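Long-range contacts in citrate synthase (Metallosphaera sedula, PDB 6ABX), which probably catalyses the condensation of acetyl-CoA with oxaloacetate and the hydrolysis that releases citrate and CoA, a step of the tricarboxylic acid cycle: residues 13-18 / 340-345; 193-198 / 345-350. All blocks are in the same frame, centred on the assembly; numbering follows the deposited sequence.

In the fold
From the N terminus, segment 13-18 runs from the end of strand 11-15 through a turn to the start of strand 18-21, and contact 1 closes a mostly helical loop of 321 residues onto the end of helix 324-343. Contact 2 starts inside that loop, in the turn between helices 183-192 and 198-209, and ends just beyond it on 345-350, so the two closures cross. They share K345, and their centres lie about 11 Å apart. Y343 OH lies 2.7 Å from K348 O, a probable hydrogen bond that bridges them. Together they tie the C-terminal end of helix 324-343 to the N-terminal strand, and the chain just after that helix to the 193-198 turn, beside the second subunit.

Contact 1: residues 13-18 / 340-345; sequences KETSIT and VDEYLK
E342 OE1 is gripped by two donors: K13 NZ at 2.6 Å, in a salt bridge, and T15 OG1 at 2.7 Å. The two use different lone pairs, K13 the anti one, pointing away from the other oxygen, and T15 the syn one. The second oxygen, OE2, accepts the backbone N of S16 at 2.9 Å; this bond is nearly straight (N-H...O 163°) and meets the carboxylate on its syn side, 15° out of plane. A water 2.8 Å from E342 OE2 donates to it and also bonds to S16 OG. With three protein donors, the carboxylate's rotation is fixed. E342 reaches them because CG is anti to the backbone N (chi1 176°) and the chain stays extended beyond it. I17 CD1 packs 3.5 Å from E342 OE1, while T15 OG1 itself accepts I17 N at 3.1 Å, an ST turn that presents the hydroxyl to E342. K13 CB touches the Y343 ring at its edge, 4.0 Å from CD1. Replacing E342 by an alanine is likely to leave the buried K13 ammonium without its carboxylate mate and S16 N without its acceptor. K13 NZ also bonds H339 of helix 324-343, and L189 of helix 183-192 packs against K13 and Y343. Residues 13-15 pair in parallel with a strand of the second subunit, placing this join of strand to helix end at the dimer interface.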
# COMPACT_ATOMS: atom_id res chain seq x y z
N LYS A 13 -10.06 10.76 -10.30
CA LYS A 13 -9.31 10.82 -11.53
C LYS A 13 -10.27 10.74 -12.71
O LYS A 13 -11.44 10.38 -12.53
CB LYS A 13 -8.30 9.67 -11.67
CG LYS A 13 -8.91 8.27 -11.67
CD LYS A 13 -8.35 7.32 -12.69
CE LYS A 13 -6.86 7.14 -12.66
NZ LYS A 13 -6.41 6.12 -13.65
N GLU A 14 -9.77 11.16 -13.85
CA GLU A 14 -10.44 10.84 -15.12
C GLU A 14 -9.79 9.59 -15.69
O GLU A 14 -8.57 9.48 -15.66
CB GLU A 14 -10.30 12.01 -16.09
CG GLU A 14 -11.22 13.16 -15.75
CD GLU A 14 -11.10 14.38 -16.66
OE1 GLU A 14 -10.32 14.32 -17.66
OE2 GLU A 14 -11.80 15.38 -16.38
N THR A 15 -10.58 8.79 -16.41
CA THR A 15 -10.04 7.56 -16.96
C THR A 15 -10.62 7.32 -18.34
O THR A 15 -11.81 7.54 -18.55
CB THR A 15 -10.24 6.35 -16.04
OG1 THR A 15 -9.41 5.29 -16.48
CG2 THR A 15 -11.65 5.83 -15.94
N SER A 16 -9.83 6.61 -19.16
CA SER A 16 -10.33 6.05 -20.42
C SER A 16 -10.14 4.52 -20.42
O SER A 16 -10.38 3.88 -21.42
CB SER A 16 -9.63 6.68 -21.56
OG SER A 16 -8.28 6.30 -21.58
N ILE A 17 -9.75 3.97 -19.26
CA ILE A 17 -9.44 2.51 -19.17
C ILE A 17 -10.71 1.66 -19.13
O ILE A 17 -10.85 0.70 -19.95
CB ILE A 17 -8.48 2.25 -17.99
CG1 ILE A 17 -7.16 3.00 -18.18
CG2 ILE A 17 -8.26 0.75 -17.85
CD1 ILE A 17 -6.29 2.99 -16.97
N THR A 18 -11.56 1.87 -18.12
CA THR A 18 -12.68 1.03 -17.81
C THR A 18 -13.91 1.90 -17.55
O THR A 18 -13.80 2.94 -16.88
CB THR A 18 -12.38 0.15 -16.60
OG1 THR A 18 -11.25 -0.65 -16.97
CG2 THR A 18 -13.59 -0.67 -16.20
N VAL A 340 -2.20 3.53 -12.72
CA VAL A 340 -1.11 4.33 -12.24
C VAL A 340 -0.48 5.04 -13.45
O VAL A 340 -0.27 6.25 -13.39
CB VAL A 340 -0.12 3.50 -11.42
CG1 VAL A 340 1.18 4.23 -11.10
CG2 VAL A 340 -0.77 3.01 -10.13
N ASP A 341 -0.17 4.29 -14.50
CA ASP A 341 0.45 4.87 -15.75
C ASP A 341 -0.38 6.05 -16.26
O ASP A 341 0.18 7.11 -16.60
CB ASP A 341 0.66 3.78 -16.79
CG ASP A 341 1.59 4.15 -17.94
OD1 ASP A 341 2.61 4.83 -17.70
OD2 ASP A 341 1.32 3.71 -19.04
N GLU A 342 -1.70 5.89 -16.30
CA GLU A 342 -2.59 6.91 -16.80
C GLU A 342 -2.53 8.16 -15.91
O GLU A 342 -2.41 9.27 -16.43
CB GLU A 342 -4.01 6.35 -16.89
CG GLU A 342 -5.04 7.34 -17.30
CD GLU A 342 -6.43 6.76 -17.33
OE1 GLU A 342 -6.95 6.37 -16.23
OE2 GLU A 342 -7.02 6.73 -18.46
N TYR A 343 -2.63 7.95 -14.60
CA TYR A 343 -2.64 9.05 -13.59
C TYR A 343 -1.37 9.89 -13.67
O TYR A 343 -1.44 11.15 -13.56
CB TYR A 343 -2.79 8.48 -12.18
CG TYR A 343 -3.09 9.53 -11.14
CD1 TYR A 343 -4.35 10.08 -11.07
CD2 TYR A 343 -2.14 9.93 -10.22
CE1 TYR A 343 -4.65 11.08 -10.16
CE2 TYR A 343 -2.43 10.91 -9.29
CZ TYR A 343 -3.69 11.46 -9.23
OH TYR A 343 -4.00 12.46 -8.32
N LEU A 344 -0.23 9.21 -13.82
CA LEU A 344 1.07 9.83 -13.78
C LEU A 344 1.36 10.66 -15.04
O LEU A 344 2.41 11.30 -15.08
CB LEU A 344 2.17 8.79 -13.60
CG LEU A 344 2.20 8.12 -12.23
CD1 LEU A 344 3.23 7.02 -12.22
CD2 LEU A 344 2.47 9.13 -11.10
N LYS A 345 0.48 10.60 -16.05
CA LYS A 345 0.60 11.49 -17.20
C LYS A 345 0.43 12.94 -16.72
O LYS A 345 0.92 13.85 -17.38
CB LYS A 345 -0.48 11.21 -18.24
CG LYS A 345 -0.36 9.87 -18.93
CD LYS A 345 0.99 9.65 -19.49
CE LYS A 345 0.97 8.83 -20.76
NZ LYS A 345 0.73 7.40 -20.47
O HOH W 1 -5.35 5.85 -20.59

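Contact 2: residues 193-198 / 345-350; sequences STLSDI and KDNKLI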
# COMPACT_ATOMS: atom_id res chain seq x y z
N SER A 193 0.98 8.64 -6.32
CA SER A 193 0.83 10.12 -6.32
C SER A 193 2.02 10.79 -5.62
O SER A 193 2.24 12.00 -5.82
CB SER A 193 -0.49 10.55 -5.73
OG SER A 193 -0.47 10.57 -4.29
N THR A 194 2.77 10.04 -4.80
CA THR A 194 3.95 10.56 -4.11
C THR A 194 5.22 10.42 -4.97
O THR A 194 6.30 10.79 -4.51
CB THR A 194 4.20 9.88 -2.75
OG1 THR A 194 4.65 8.56 -3.06
CG2 THR A 194 2.98 9.78 -1.86
N LEU A 195 5.10 9.81 -6.15
CA LEU A 195 6.17 9.43 -7.07
C LEU A 195 7.01 8.28 -6.52
O LEU A 195 8.11 8.04 -6.98
CB LEU A 195 7.01 10.63 -7.52
CG LEU A 195 6.21 11.70 -8.27
CD1 LEU A 195 7.15 12.75 -8.83
CD2 LEU A 195 5.37 11.10 -9.40
N SER A 196 6.42 7.48 -5.63
CA SER A 196 6.97 6.21 -5.28
C SER A 196 6.91 5.28 -6.49
O SER A 196 6.16 5.49 -7.45
CB SER A 196 6.24 5.61 -4.10
OG SER A 196 6.98 4.52 -3.62
N ASP A 197 7.65 4.20 -6.42
CA ASP A 197 7.81 3.31 -7.59
C ASP A 197 6.60 2.39 -7.77
O ASP A 197 5.78 2.21 -6.89
CB ASP A 197 9.07 2.49 -7.39
CG ASP A 197 8.96 1.56 -6.21
OD1 ASP A 197 9.14 2.03 -5.07
OD2 ASP A 197 8.66 0.35 -6.44
N ILE A 198 6.52 1.76 -8.96
CA ILE A 198 5.35 0.98 -9.32
C ILE A 198 5.24 -0.30 -8.48
O ILE A 198 4.10 -0.74 -8.19
CB ILE A 198 5.36 0.65 -10.84
CG1 ILE A 198 4.04 0.07 -11.33
CG2 ILE A 198 6.52 -0.23 -11.27
CD1 ILE A 198 2.86 0.98 -11.16
N LYS A 345 0.48 10.60 -16.05
CA LYS A 345 0.60 11.49 -17.20
C LYS A 345 0.43 12.94 -16.72
O LYS A 345 0.92 13.85 -17.38
CB LYS A 345 -0.48 11.21 -18.24
CG LYS A 345 -0.36 9.87 -18.93
CD LYS A 345 0.99 9.65 -19.49
CE LYS A 345 0.97 8.83 -20.76
NZ LYS A 345 0.73 7.40 -20.47
N ASP A 346 -0.29 13.14 -15.62
CA ASP A 346 -0.52 14.50 -15.03
C ASP A 346 -0.72 14.32 -13.52
O ASP A 346 -1.82 14.45 -13.02
CB ASP A 346 -1.73 15.18 -15.66
CG ASP A 346 -1.94 16.61 -15.20
OD1 ASP A 346 -0.97 17.21 -14.78
OD2 ASP A 346 -3.10 17.09 -15.25
N ASN A 347 0.37 13.95 -12.83
CA ASN A 347 0.29 13.54 -11.42
C ASN A 347 -0.21 14.70 -10.56
O ASN A 347 0.08 15.87 -10.81
CB ASN A 347 1.62 13.05 -10.88
CG ASN A 347 1.52 12.55 -9.47
OD1 ASN A 347 0.64 11.74 -9.17
ND2 ASN A 347 2.33 13.09 -8.57
N LYS A 348 -0.95 14.35 -9.52
CA LYS A 348 -1.24 15.25 -8.41
C LYS A 348 -1.23 14.44 -7.11
O LYS A 348 -1.90 13.42 -7.02
CB LYS A 348 -2.62 15.90 -8.57
CG LYS A 348 -2.92 16.99 -7.55
CD LYS A 348 -4.20 17.75 -7.85
CE LYS A 348 -4.50 18.79 -6.79
NZ LYS A 348 -3.54 19.90 -6.85
N LEU A 349 -0.44 14.90 -6.12
CA LEU A 349 -0.41 14.30 -4.78
C LEU A 349 -1.82 14.19 -4.23
O LEU A 349 -2.60 15.16 -4.26
CB LEU A 349 0.49 15.14 -3.86
CG LEU A 349 0.60 14.68 -2.40
CD1 LEU A 349 1.50 13.47 -2.32
CD2 LEU A 349 1.16 15.76 -1.49
N ILE A 350 -2.14 13.05 -3.64
CA ILE A 350 -3.42 12.86 -2.99
C ILE A 350 -3.23 13.14 -1.50
O ILE A 350 -2.48 12.43 -0.83
CB ILE A 350 -3.96 11.46 -3.27
CG1 ILE A 350 -4.26 11.33 -4.76
CG2 ILE A 350 -5.16 11.21 -2.39
CD1 ILE A 350 -4.45 9.91 -5.23
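The carboxamide of N347 has a methyl over one face: L195 CD2 stands 3.7 Å from N347 ND2, almost directly above that nitrogen. The opposite face is turned toward the backbone of the following K348. Along the edge, ND2 donates to S193 O at 3.0 Å, with an N-H...O angle of 167° and the acceptor close to the amide plane. At the serine carbonyl the geometry is less regular, since the donor sits 41° above the carbonyl plane and misses the lone-pair directions. At the other end of the amide, OD1 lies 3.3 Å from S193 CA, near the plane; this oxygen is buried and has no polar partner in the model. N347 CG is anti to its backbone N (chi1 -176°), which carries the amide across to the serine.

A second bond ties the segments further along. I350 N donates to S193 OG at 3.1 Å, and the same hydroxyl bonds back to V190 O in the preceding helix, so it links the helix end to the incoming chain. S193 CB rests 3.4 Å from K348 O, and I350 CD1 lies 4.0 Å from that CB. On the flank, L349 CD1 meets T194 CG2 at 4.0 Å, the two side chains passing at a slant.

The chain leaves helix 183-192 through a Schellman motif at L195, whose phi is positive, and D197 N-caps helix 198-209. Y343 of helix 324-343 packs against both S193 and I350. T194, L195 and N347 also touch the second subunit, at A183 and L213 of that chain. The loop between helices 183-192 and 198-209 thus meets the chain that runs from helix 324-343 to strand 353-356, at the dimer interface.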